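Local coordinates for protein methylmalonyl-CoA carboxyltransferase 12S subunit (Propionibacterium freudenreichii, PDB 1ON3) that transfers the carboxyl group of methylmalonyl-CoA to the biotin of the 1.3S subunit, leaving propanoyl-CoA, and forms the hexameric core of transcarboxylase, at residues E[83-87]-E[99-103]; E[110-114]-E[146-150]; E[165-169]-E[358-362]; E[351-355]-E[394-398]; E[448-452]-E[466-470]. One frame throughout, in Å; residues are numbered along the deposited sequence. Where two conformers were deposited one is given.

Contact 1 of 5, residues E[83-87]-E[99-103]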
# COMPACT_ATOMS: atom_id res chain seq x y z
N ASP E 83 -18.51 -2.84 -39.04
CA ASP E 83 -18.29 -4.27 -38.79
C ASP E 83 -19.44 -4.87 -37.97
O ASP E 83 -19.27 -5.86 -37.25
CB ASP E 83 -16.97 -4.61 -38.10
CG ASP E 83 -16.51 -6.00 -38.48
OD1 ASP E 83 -15.82 -6.71 -37.71
OD2 ASP E 83 -16.87 -6.40 -39.60
N GLY E 84 -20.62 -4.27 -38.10
CA GLY E 84 -21.79 -4.78 -37.42
C GLY E 84 -22.03 -4.38 -35.98
O GLY E 84 -22.91 -4.96 -35.35
N VAL E 85 -21.27 -3.43 -35.43
CA VAL E 85 -21.53 -2.99 -34.06
C VAL E 85 -21.31 -1.48 -33.93
O VAL E 85 -20.37 -0.92 -34.49
CB VAL E 85 -20.65 -3.74 -33.02
CG1 VAL E 85 -19.21 -3.20 -33.05
CG2 VAL E 85 -21.25 -3.59 -31.61
N VAL E 86 -22.22 -0.82 -33.21
CA VAL E 86 -22.13 0.62 -33.00
C VAL E 86 -21.66 0.80 -31.57
O VAL E 86 -22.33 0.35 -30.64
CB VAL E 86 -23.50 1.31 -33.21
CG1 VAL E 86 -23.34 2.83 -33.09
CG2 VAL E 86 -24.06 0.93 -34.58
N THR E 87 -20.51 1.45 -31.39
CA THR E 87 -19.91 1.63 -30.08
C THR E 87 -19.56 3.08 -29.77
O THR E 87 -19.19 3.87 -30.65
CB THR E 87 -18.62 0.82 -29.98
OG1 THR E 87 -17.71 1.27 -30.99
CG2 THR E 87 -18.89 -0.68 -30.18
N ALA E 99 -21.31 2.17 -24.35
CA ALA E 99 -22.27 1.18 -24.84
C ALA E 99 -21.91 0.61 -26.20
O ALA E 99 -21.14 1.21 -26.96
CB ALA E 99 -23.65 1.82 -24.92
N ALA E 100 -22.46 -0.57 -26.49
CA ALA E 100 -22.25 -1.24 -27.77
C ALA E 100 -23.62 -1.72 -28.23
O ALA E 100 -24.48 -2.07 -27.41
CB ALA E 100 -21.31 -2.42 -27.61
N SER E 101 -23.85 -1.75 -29.53
CA SER E 101 -25.15 -2.17 -30.03
C SER E 101 -24.93 -2.91 -31.34
O SER E 101 -24.49 -2.32 -32.32
CB SER E 101 -26.03 -0.93 -30.23
OG SER E 101 -27.38 -1.26 -30.52
N GLN E 102 -25.21 -4.21 -31.34
CA GLN E 102 -25.03 -5.03 -32.53
C GLN E 102 -26.07 -4.74 -33.59
O GLN E 102 -27.25 -4.52 -33.28
CB GLN E 102 -25.06 -6.53 -32.18
CG GLN E 102 -23.79 -7.00 -31.48
CD GLN E 102 -23.80 -8.48 -31.16
OE1 GLN E 102 -24.76 -8.99 -30.60
NE2 GLN E 102 -22.71 -9.17 -31.50
N ASP E 103 -25.63 -4.74 -34.84
CA ASP E 103 -26.49 -4.45 -35.97
C ASP E 103 -26.76 -5.74 -36.75
O ASP E 103 -25.95 -6.17 -37.58
CB ASP E 103 -25.81 -3.43 -36.88
CG ASP E 103 -26.71 -2.94 -37.99
OD1 ASP E 103 -27.82 -3.50 -38.14
OD2 ASP E 103 -26.32 -2.00 -38.71
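With chi1 of 76°, Val85 swings CG2 trans to its backbone N, while Thr87 keeps CG2 beside its own N; both methyls thereby reach Ala100 CB, 4.2 Å from Val85 CG2 and 3.9 Å from Thr87 CG2. The two segments belong to the antiparallel beta hairpin of strands 85-92 and 95-102, part of the mixed sheet in the N-terminal half of this crotonase-like fold. Val86 and Ser101 form the hydrogen-bonded pair: Val86 N reaches Ser101 O at 2.9 Å in a nearly straight bond (171°), whereas the return bond from Ser101 N to Val86 O is markedly bent (131°). On either side, Val85 with Gln102 and Thr87 with Ala100 are non-hydrogen-bonded pairs, where CA-H...O contacts form, such as Ala100 CA to Val86 O at 3.3 Å. Val86 and Ser101 lie on the sheet face covered by helix 46-53, where both meet Leu50 and Ser101 OG bonds Ala46 O. On the other face, the amide of Gln102 bonds Asp138 N through OE1 and Gln115 OE1 through NE2. At the strand end Asp103 N bonds Gly84 O at 2.8 Å.

Contact 2 of 5, residues E[110-114]-E[146-150]. With MCA (methylmalonyl-coenzyme A), chain T.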
# COMPACT_ATOMS: atom_id res chain seq x y z
N SER E 110 -23.44 -11.07 -37.04
CA SER E 110 -22.37 -12.02 -36.73
C SER E 110 -21.16 -11.27 -36.23
O SER E 110 -20.79 -10.22 -36.77
CB SER E 110 -21.99 -12.84 -37.96
OG SER E 110 -21.57 -12.00 -39.02
N ALA E 111 -20.52 -11.82 -35.20
CA ALA E 111 -19.38 -11.20 -34.55
C ALA E 111 -18.06 -11.29 -35.28
O ALA E 111 -17.33 -12.27 -35.14
CB ALA E 111 -19.23 -11.76 -33.15
N GLY E 112 -17.75 -10.26 -36.07
CA GLY E 112 -16.48 -10.25 -36.77
C GLY E 112 -15.37 -10.03 -35.76
O GLY E 112 -15.61 -9.58 -34.64
N GLU E 113 -14.15 -10.36 -36.14
CA GLU E 113 -13.00 -10.17 -35.27
C GLU E 113 -12.88 -8.68 -34.91
O GLU E 113 -12.66 -8.32 -33.76
CB GLU E 113 -11.75 -10.67 -36.00
CG GLU E 113 -10.46 -9.96 -35.69
CD GLU E 113 -9.35 -10.37 -36.65
OE1 GLU E 113 -8.57 -11.29 -36.31
OE2 GLU E 113 -9.27 -9.78 -37.75
N THR E 114 -13.04 -7.81 -35.90
CA THR E 114 -12.94 -6.38 -35.66
C THR E 114 -14.11 -5.88 -34.83
O THR E 114 -13.94 -4.98 -34.00
CB THR E 114 -12.84 -5.58 -36.98
OG1 THR E 114 -11.57 -5.83 -37.59
CG2 THR E 114 -12.97 -4.08 -36.71
N GLU E 146 -14.88 -15.94 -40.87
CA GLU E 146 -13.60 -15.54 -40.27
C GLU E 146 -12.92 -16.61 -39.41
O GLU E 146 -11.91 -16.35 -38.76
CB GLU E 146 -13.79 -14.24 -39.47
CG GLU E 146 -14.21 -13.07 -40.34
CD GLU E 146 -14.31 -11.76 -39.59
OE1 GLU E 146 -14.21 -11.78 -38.35
OE2 GLU E 146 -14.50 -10.71 -40.25
N GLY E 147 -13.50 -17.81 -39.41
CA GLY E 147 -12.93 -18.93 -38.70
C GLY E 147 -12.33 -18.65 -37.33
O GLY E 147 -13.01 -18.08 -36.46
N ILE E 148 -11.07 -19.03 -37.13
CA ILE E 148 -10.46 -18.81 -35.81
C ILE E 148 -10.23 -17.35 -35.46
O ILE E 148 -9.95 -17.03 -34.31
CB ILE E 148 -9.14 -19.61 -35.65
CG1 ILE E 148 -8.05 -19.07 -36.57
CG2 ILE E 148 -9.40 -21.09 -35.92
CD1 ILE E 148 -6.70 -19.76 -36.35
N ASP E 149 -10.37 -16.45 -36.43
CA ASP E 149 -10.21 -15.03 -36.13
C ASP E 149 -11.38 -14.50 -35.31
O ASP E 149 -11.19 -13.75 -34.35
CB ASP E 149 -10.07 -14.21 -37.42
CG ASP E 149 -8.79 -14.53 -38.17
OD1 ASP E 149 -7.79 -14.90 -37.52
OD2 ASP E 149 -8.79 -14.39 -39.41
N SER E 150 -12.61 -14.86 -35.68
CA SER E 150 -13.75 -14.38 -34.90
C SER E 150 -13.77 -15.14 -33.58
O SER E 150 -14.26 -14.63 -32.57
CB SER E 150 -15.06 -14.57 -35.68
OG SER E 150 -15.20 -15.89 -36.16
C8 MCA T . -26.15 -15.50 -39.30
N9 MCA T . -25.53 -15.09 -40.48
C4 MCA T . -24.19 -15.40 -40.29
C5 MCA T . -24.12 -15.97 -39.00
N7 MCA T . -25.36 -16.02 -38.40
N3 MCA T . -23.12 -15.21 -41.17
C2 MCA T . -21.93 -15.64 -40.64
N1 MCA T . -21.74 -16.21 -39.40
C6 MCA T . -22.82 -16.39 -38.54
N6 MCA T . -22.58 -16.94 -37.35
C1' MCA T . -26.01 -14.51 -41.62
C2' MCA T . -26.88 -15.53 -42.37
O2' MCA T . -26.10 -16.34 -43.20
C3' MCA T . -27.87 -14.62 -43.06
O3' MCA T . -27.34 -14.21 -44.30
C4' MCA T . -28.09 -13.43 -42.10
O4' MCA T . -26.87 -13.42 -41.26
C5' MCA T . -29.29 -13.51 -41.08
O5' MCA T . -29.83 -14.58 -41.24
P1 MCA T . -30.95 -15.37 -41.45
O11 MCA T . -30.68 -16.71 -41.59
O12 MCA T . -31.33 -14.68 -42.53
O6 MCA T . -32.02 -15.39 -40.21
P2 MCA T . -32.86 -15.56 -39.19
O21 MCA T . -33.56 -16.40 -40.05
O22 MCA T . -33.37 -14.46 -38.47
O7 MCA T . -32.05 -16.53 -38.21
CPB MCA T . -30.99 -16.26 -37.71
CPA MCA T . -30.15 -17.14 -36.81
CP7 MCA T . -29.49 -17.93 -37.97
CP9 MCA T . -30.97 -17.89 -35.73
CP8 MCA T . -29.14 -16.23 -36.08
OP3 MCA T . -28.86 -17.22 -38.77
CP6 MCA T . -28.54 -18.95 -37.72
OP2 MCA T . -28.88 -19.91 -36.94
NP2 MCA T . -27.19 -18.87 -38.33
CP5 MCA T . -26.16 -19.47 -37.55
CP4 MCA T . -25.75 -19.78 -36.22
CP3 MCA T . -24.45 -20.29 -35.82
OP1 MCA T . -24.24 -21.40 -36.57
NP1 MCA T . -23.40 -19.93 -34.85
CP2 MCA T . -22.29 -20.84 -34.92
CP1 MCA T . -21.24 -20.29 -34.05
P3 MCA T . -27.78 -13.40 -45.67
O31 MCA T . -28.71 -14.53 -45.99
O32 MCA T . -26.59 -13.37 -46.58
O33 MCA T . -28.54 -12.10 -45.57
S MCA T . -19.94 -21.08 -33.94
CS1 MCA T . -19.60 -19.85 -32.92
OS1 MCA T . -20.22 -18.81 -32.54
CS2 MCA T . -19.15 -20.38 -31.71
CS3 MCA T . -17.94 -20.02 -31.31
CS4 MCA T . -19.73 -21.25 -30.56
OS4 MCA T . -19.01 -21.94 -29.83
OS5 MCA T . -20.95 -21.21 -30.45
O HOH W 1 -15.30 -12.01 -32.97
O HOH W 2 -8.49 -12.49 -34.22
O HOH W 3 -13.96 -8.63 -38.84
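The extended side chain of Glu146 reaches across to the start of helix 113-129, where its OE1 takes the N-H of Glu113 on the syn lone pair at 2.6 Å (159°). Chi1 of -63° lays CG beside the Glu146 backbone N and aims the carboxylate at the N-cap residue Gly112, whose CA lies 3.2 Å from OE1. The other oxygen, OE2, accepts from water 3 at 2.6 Å and is also held by Arg143 and Thr70, which should favour the charged form. Glu113 and Asp149 cross obliquely with their carboxylate planes 30° apart, Glu113 OE1 lying 3.5 Å from Asp149 CB and 3.9 Å from Asp149 OD1. Two neighbouring subunits supply counter-charges for this acidic pair: Arg69 of one forms a salt bridge with Glu113, and Arg483 of another does so with Asp149. The beginnings of helices 113-129 and 147-164 meet here, beside the coenzyme A pocket of the crotonase-like N-terminal half and at the subunit interface. Ser150 turns CB onto Ala111 O at 3.3 Å, and its OG bonds Arg143 O. On the ligand side, Ser110 CB packs at 3.7 Å from N1 of the methylmalonyl-CoA adenine, while Ser110 OG is held by Met107 O and Arg143 NE, the same arginine that pairs with Glu146.

Contact 3 of 5, residues E[165-169]-E[358-362]; sequences SGVVP and DSFNI
The loop 165-169, just past helix 147-164, runs by the C-terminal end of helix 344-359, bringing the CA atoms of Gly166 and Ser359 to 5.3 Å. Phe360 does most of the touching. Its chi1 of -68° sets CG beside the backbone N and sends the ring into the bend of the loop, where Phe360 CZ comes to 3.5 Å from Val168 C and 3.6 Å from Gly166 C. Val167 O meets the ring at its edge, near the plane, 3.4 Å from Phe360 CE2. Pro169 instead lies over a face in a CH-pi contact, CG 4.2 Å from the Phe360 ring centroid and 22° off the normal, displaced toward the rim. Phe360 is the first residue beyond the helix, which closes in a Schellman motif with Asn361 at C-prime in positive phi; the loop leads into strand 170-175, so the contact joins the N-terminal and C-terminal halves of the duplicated carboxyltransferase fold. Water 4 bridges the two backbones, donating to Gly166 O at 2.8 Å and to Ser359 O at 3.1 Å. Gly166 O also receives Asn259 ND2. The hydroxyl of Ser359, whose CB packs on Gly166 CA, is hydrogen-bonded to Asn520 OD1 of a neighbouring subunit.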
# COMPACT_ATOMS: atom_id res chain seq x y z
N SER E 165 -15.66 -7.17 -14.38
CA SER E 165 -16.54 -7.70 -13.36
C SER E 165 -16.25 -7.15 -11.96
O SER E 165 -15.14 -7.25 -11.46
CB SER E 165 -16.49 -9.24 -13.36
OG SER E 165 -17.56 -9.79 -12.60
N GLY E 166 -17.26 -6.54 -11.33
CA GLY E 166 -17.07 -6.00 -9.99
C GLY E 166 -16.36 -4.66 -9.92
O GLY E 166 -16.09 -4.15 -8.83
N VAL E 167 -16.04 -4.07 -11.09
CA VAL E 167 -15.37 -2.77 -11.14
C VAL E 167 -16.37 -1.74 -11.68
O VAL E 167 -16.58 -0.70 -11.07
CB VAL E 167 -14.12 -2.80 -12.04
CG1 VAL E 167 -13.36 -1.46 -11.92
CG2 VAL E 167 -13.21 -3.97 -11.63
N VAL E 168 -16.97 -2.03 -12.84
CA VAL E 168 -18.01 -1.15 -13.38
C VAL E 168 -19.20 -2.06 -13.68
O VAL E 168 -19.02 -3.20 -14.08
CB VAL E 168 -17.58 -0.39 -14.66
CG1 VAL E 168 -16.43 0.56 -14.35
CG2 VAL E 168 -17.20 -1.37 -15.77
N PRO E 169 -20.44 -1.57 -13.48
CA PRO E 169 -21.62 -2.41 -13.75
C PRO E 169 -21.71 -2.74 -15.23
O PRO E 169 -21.41 -1.88 -16.07
CB PRO E 169 -22.79 -1.54 -13.29
CG PRO E 169 -22.17 -0.54 -12.36
CD PRO E 169 -20.86 -0.23 -13.03
N ASP E 358 -22.76 -6.53 -2.90
CA ASP E 358 -21.52 -6.33 -2.17
C ASP E 358 -20.47 -5.66 -3.06
O ASP E 358 -19.80 -4.73 -2.63
CB ASP E 358 -20.97 -7.65 -1.63
CG ASP E 358 -19.74 -7.45 -0.75
OD1 ASP E 358 -18.72 -8.12 -1.00
OD2 ASP E 358 -19.80 -6.62 0.18
N SER E 359 -20.33 -6.14 -4.30
CA SER E 359 -19.34 -5.57 -5.21
C SER E 359 -19.52 -4.08 -5.43
O SER E 359 -18.54 -3.35 -5.54
CB SER E 359 -19.38 -6.25 -6.58
OG SER E 359 -18.75 -7.50 -6.52
N PHE E 360 -20.77 -3.64 -5.52
CA PHE E 360 -21.03 -2.24 -5.78
C PHE E 360 -21.56 -1.40 -4.63
O PHE E 360 -22.27 -0.41 -4.83
CB PHE E 360 -21.91 -2.10 -7.01
CG PHE E 360 -21.20 -2.51 -8.26
CD1 PHE E 360 -21.39 -3.78 -8.80
CD2 PHE E 360 -20.26 -1.66 -8.85
CE1 PHE E 360 -20.65 -4.20 -9.90
CE2 PHE E 360 -19.52 -2.09 -9.96
CZ PHE E 360 -19.71 -3.36 -10.48
N ASN E 361 -21.19 -1.80 -3.42
CA ASN E 361 -21.51 -1.06 -2.20
C ASN E 361 -22.97 -0.77 -1.88
O ASN E 361 -23.29 0.28 -1.32
CB ASN E 361 -20.72 0.25 -2.25
CG ASN E 361 -19.29 0.04 -2.72
OD1 ASN E 361 -18.55 -0.75 -2.14
ND2 ASN E 361 -18.91 0.73 -3.80
N ILE E 362 -23.84 -1.71 -2.23
CA ILE E 362 -25.28 -1.59 -1.99
C ILE E 362 -25.64 -2.41 -0.73
O ILE E 362 -25.48 -3.64 -0.73
CB ILE E 362 -26.06 -2.15 -3.20
CG1 ILE E 362 -25.71 -1.34 -4.45
CG2 ILE E 362 -27.57 -2.16 -2.93
CD1 ILE E 362 -26.36 -1.84 -5.72
O HOH W 4 -15.95 -4.96 -6.17

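Contact 4 of 5, residues E[351-355]-E[394-398]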
# COMPACT_ATOMS: atom_id res chain seq x y z
N ALA E 351 -27.56 -15.80 -3.73
CA ALA E 351 -26.11 -15.63 -3.71
C ALA E 351 -25.59 -14.66 -4.77
O ALA E 351 -24.74 -13.81 -4.47
CB ALA E 351 -25.41 -16.99 -3.85
N GLU E 352 -26.08 -14.79 -6.00
CA GLU E 352 -25.64 -13.91 -7.08
C GLU E 352 -25.99 -12.46 -6.74
O GLU E 352 -25.16 -11.57 -6.89
CB GLU E 352 -26.31 -14.29 -8.41
CG GLU E 352 -25.81 -13.44 -9.62
CD GLU E 352 -26.63 -13.64 -10.89
OE1 GLU E 352 -27.88 -13.61 -10.82
OE2 GLU E 352 -26.03 -13.83 -11.97
N PHE E 353 -27.22 -12.24 -6.27
CA PHE E 353 -27.68 -10.90 -5.91
C PHE E 353 -26.82 -10.33 -4.79
O PHE E 353 -26.38 -9.18 -4.85
CB PHE E 353 -29.15 -10.94 -5.48
CG PHE E 353 -29.78 -9.59 -5.29
CD1 PHE E 353 -30.01 -8.74 -6.37
CD2 PHE E 353 -30.19 -9.17 -4.02
CE1 PHE E 353 -30.65 -7.50 -6.20
CE2 PHE E 353 -30.83 -7.92 -3.84
CZ PHE E 353 -31.06 -7.09 -4.93
N VAL E 354 -26.58 -11.14 -3.76
CA VAL E 354 -25.75 -10.71 -2.63
C VAL E 354 -24.33 -10.35 -3.09
O VAL E 354 -23.82 -9.30 -2.71
CB VAL E 354 -25.68 -11.82 -1.55
CG1 VAL E 354 -24.56 -11.51 -0.53
CG2 VAL E 354 -27.03 -11.94 -0.82
N ASN E 355 -23.70 -11.18 -3.91
CA ASN E 355 -22.34 -10.86 -4.38
C ASN E 355 -22.33 -9.58 -5.20
O ASN E 355 -21.42 -8.76 -5.07
CB ASN E 355 -21.75 -11.99 -5.23
CG ASN E 355 -21.45 -13.23 -4.41
OD1 ASN E 355 -21.06 -13.14 -3.24
ND2 ASN E 355 -21.59 -14.40 -5.03
N ALA E 394 -21.59 -16.05 0.21
CA ALA E 394 -21.83 -14.67 -0.22
C ALA E 394 -22.04 -13.72 0.95
O ALA E 394 -21.43 -12.65 1.00
CB ALA E 394 -23.02 -14.60 -1.18
N TYR E 395 -22.91 -14.08 1.88
CA TYR E 395 -23.13 -13.20 3.03
C TYR E 395 -21.90 -13.07 3.93
O TYR E 395 -21.54 -11.96 4.34
CB TYR E 395 -24.33 -13.68 3.84
CG TYR E 395 -25.66 -13.20 3.30
CD1 TYR E 395 -26.66 -14.11 2.95
CD2 TYR E 395 -25.93 -11.84 3.17
CE1 TYR E 395 -27.89 -13.67 2.48
CE2 TYR E 395 -27.17 -11.39 2.70
CZ TYR E 395 -28.13 -12.32 2.35
OH TYR E 395 -29.35 -11.90 1.88
N SER E 396 -21.23 -14.19 4.22
CA SER E 396 -20.03 -14.14 5.08
C SER E 396 -18.90 -13.31 4.48
O SER E 396 -18.11 -12.73 5.20
CB SER E 396 -19.51 -15.56 5.38
OG SER E 396 -20.50 -16.36 6.01
N GLU E 397 -18.82 -13.27 3.16
CA GLU E 397 -17.77 -12.50 2.49
C GLU E 397 -18.18 -11.02 2.35
O GLU E 397 -17.33 -10.14 2.29
CB GLU E 397 -17.51 -13.07 1.09
CG GLU E 397 -16.40 -12.37 0.33
CD GLU E 397 -15.02 -12.61 0.92
OE1 GLU E 397 -14.06 -11.95 0.47
OE2 GLU E 397 -14.89 -13.46 1.82
N ALA E 398 -19.48 -10.77 2.28
CA ALA E 398 -19.95 -9.41 2.08
C ALA E 398 -19.53 -8.45 3.20
O ALA E 398 -19.56 -8.81 4.38
CB ALA E 398 -21.48 -9.40 1.91
O HOH W 5 -20.23 -11.28 -1.24
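Helices 344-359 and 384-397 draw close where Ala351 and Ala394 face each other, their CA atoms 5.6 Å apart, and the segment 394-398 then runs off the end of its helix at Ala398. The small side chain of Ala394 lets the backbones approach: its CB sits 3.5 Å from Val354 CG1, 4.3 Å from Ala351 CB and only 3.2 Å from Asn355 OD1. Val354 splits its two methyls between partners. Chi1 of 166° places CG1 trans to the backbone N, against Ala394, and CG2 beside that N, over the Tyr395 ring. There Val354 CG2 makes a CH-pi contact, 3.7 Å from the Tyr395 ring centroid and 26° off the normal, displaced toward CZ. The two side chains cross at about a right angle, with the methyl over the face of the ring. Tyr395 OH bonds Gln366 OE1, on a strand of the adjoining sheet. Asn355 is tied across by water 5, which donates to Asn355 OD1 at 2.9 Å and to Ala394 O at 2.9 Å. Both helices are the connections of successive beta-alpha-beta crossovers, linking the parallel strands 326-333, 364-370 and 402-407, and their side-by-side packing on one side of the sheet is characteristic of the crotonase-like fold in the C-terminal half.

Contact 5 of 5, residues E[448-452]-E[466-470]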
# COMPACT_ATOMS: atom_id res chain seq x y z
N ILE E 448 -34.90 -35.48 21.90
CA ILE E 448 -34.31 -35.40 23.23
C ILE E 448 -35.19 -35.77 24.43
O ILE E 448 -34.69 -35.92 25.54
CB ILE E 448 -33.73 -34.00 23.50
CG1 ILE E 448 -34.82 -32.94 23.37
CG2 ILE E 448 -32.59 -33.73 22.52
CD1 ILE E 448 -34.37 -31.56 23.80
N PHE E 449 -36.50 -35.92 24.22
CA PHE E 449 -37.40 -36.28 25.32
C PHE E 449 -38.05 -37.63 25.05
O PHE E 449 -38.94 -38.07 25.79
CB PHE E 449 -38.47 -35.20 25.49
CG PHE E 449 -37.90 -33.83 25.73
CD1 PHE E 449 -38.22 -32.77 24.87
CD2 PHE E 449 -37.06 -33.58 26.81
CE1 PHE E 449 -37.71 -31.49 25.10
CE2 PHE E 449 -36.55 -32.30 27.04
CZ PHE E 449 -36.87 -31.26 26.19
N ARG E 450 -37.60 -38.27 23.97
CA ARG E 450 -38.08 -39.57 23.53
C ARG E 450 -38.31 -40.57 24.66
O ARG E 450 -39.37 -41.20 24.75
CB ARG E 450 -37.08 -40.13 22.51
CG ARG E 450 -37.18 -41.60 22.19
CD ARG E 450 -36.14 -41.94 21.12
NE ARG E 450 -35.68 -43.32 21.18
CZ ARG E 450 -35.08 -43.87 22.24
NH1 ARG E 450 -34.87 -43.16 23.33
NH2 ARG E 450 -34.67 -45.13 22.19
N LYS E 451 -37.31 -40.71 25.53
CA LYS E 451 -37.37 -41.63 26.66
C LYS E 451 -38.39 -41.25 27.73
O LYS E 451 -39.22 -42.06 28.12
CB LYS E 451 -35.98 -41.74 27.29
CG LYS E 451 -35.19 -40.42 27.35
CD LYS E 451 -35.79 -39.41 28.32
CE LYS E 451 -35.19 -38.02 28.16
NZ LYS E 451 -35.89 -37.02 29.01
N GLU E 452 -38.31 -40.01 28.19
CA GLU E 452 -39.18 -39.49 29.23
C GLU E 452 -40.65 -39.48 28.81
O GLU E 452 -41.55 -39.51 29.65
CB GLU E 452 -38.73 -38.08 29.61
CG GLU E 452 -39.66 -37.33 30.55
CD GLU E 452 -39.06 -36.02 31.04
OE1 GLU E 452 -38.38 -35.34 30.24
OE2 GLU E 452 -39.27 -35.68 32.22
N LYS E 466 -43.38 -31.01 27.24
CA LYS E 466 -42.00 -30.81 26.80
C LYS E 466 -41.89 -29.90 25.58
O LYS E 466 -40.98 -29.08 25.49
CB LYS E 466 -41.33 -32.15 26.52
CG LYS E 466 -41.09 -32.96 27.78
CD LYS E 466 -40.24 -32.15 28.75
CE LYS E 466 -40.01 -32.87 30.06
NZ LYS E 466 -39.08 -32.10 30.95
N ILE E 467 -42.82 -30.06 24.65
CA ILE E 467 -42.83 -29.23 23.46
C ILE E 467 -43.03 -27.79 23.89
O ILE E 467 -42.34 -26.88 23.41
CB ILE E 467 -43.95 -29.67 22.50
CG1 ILE E 467 -43.55 -30.99 21.83
CG2 ILE E 467 -44.24 -28.56 21.49
CD1 ILE E 467 -44.61 -31.59 20.95
N GLU E 468 -43.96 -27.59 24.81
CA GLU E 468 -44.26 -26.26 25.35
C GLU E 468 -43.01 -25.70 26.01
O GLU E 468 -42.65 -24.54 25.79
CB GLU E 468 -45.40 -26.39 26.37
CG GLU E 468 -45.91 -25.09 26.97
CD GLU E 468 -46.43 -24.11 25.93
OE1 GLU E 468 -46.89 -24.55 24.85
OE2 GLU E 468 -46.40 -22.89 26.21
N GLU E 469 -42.35 -26.53 26.81
CA GLU E 469 -41.12 -26.17 27.51
C GLU E 469 -40.02 -25.73 26.56
O GLU E 469 -39.39 -24.69 26.77
CB GLU E 469 -40.59 -27.36 28.31
CG GLU E 469 -41.34 -27.67 29.60
CD GLU E 469 -40.69 -28.80 30.38
OE1 GLU E 469 -39.46 -28.76 30.57
OE2 GLU E 469 -41.42 -29.72 30.81
N TYR E 470 -39.79 -26.53 25.52
CA TYR E 470 -38.77 -26.24 24.52
C TYR E 470 -39.09 -24.94 23.78
O TYR E 470 -38.24 -24.07 23.63
CB TYR E 470 -38.68 -27.40 23.52
CG TYR E 470 -37.44 -27.38 22.65
CD1 TYR E 470 -36.22 -27.90 23.10
CD2 TYR E 470 -37.48 -26.83 21.36
CE1 TYR E 470 -35.07 -27.88 22.30
CE2 TYR E 470 -36.34 -26.80 20.55
CZ TYR E 470 -35.14 -27.33 21.02
OH TYR E 470 -34.01 -27.29 20.22
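Lys466 NZ is shared by two carboxylates, one on each segment: it forms salt bridges with Glu452 OE1 at 3.4 Å and with Glu469 OE2 at 3.3 Å. Lys451 NZ closes on the same Glu452 OE1 at 3.2 Å, completing a four-residue salt-bridge network that ties the short helix 450-454 to helix 459-474 in the C-terminal half of the carboxyltransferase. The hydrogen bonds from Lys466 NZ to Glu469 are weak, and the Glu452 carboxylate lies closer to the carbon than to the charge, with OE1 3.0 Å from Lys466 CE. Beneath the charges, the aliphatic part of Lys466 covers the Phe449 ring. A bend at chi2 (-57°) carries CD over the ring centre, 4.0 Å from the centroid and 11° off the normal, a CH-pi contact, while Lys466 CB rests at 3.6 Å from Phe449 CD1. The opposite face of the ring is covered by Ile448 CG1, so the aromatic is sandwiched between its own neighbour in sequence and the lysine. Phe449, at the N-cap position of helix 450-454, also meets Phe73 of a neighbouring subunit edge-to-face. Ile448 lies about 4 Å, side chain to ligand, from a bound methylmalonyl-CoA, which puts this helical pair beside a coenzyme pocket at the subunit interface. Tyr470 bonds Ile144 O of that neighbour through OH. Within the contact, Ile448 and Tyr470 cross at about a right angle, Ile448 CD1 touching Tyr470 CE1 at 4.0 Å.

Contacts 1 and 2 lie in the N-terminal half, centres 14 Å apart and touching through Asp83, as strand 95-102 leads on to helix 113-129. Contacts 3 and 4, with centres 12 Å apart, share helix 344-359 near the middle of the chain; their segments alternate in sequence, and contact 3 reaches back to the N-terminal half. Contact 5 comes last in sequence, its centre about 70 Å from that of contact 2 on the opposite side of the chain's centre. Contacts 2 and 5 nevertheless both border coenzyme pockets: Tyr470 of contact 5 packs on Gly147 of a neighbouring subunit, so the duplicated halves meet across subunits in the hexamer.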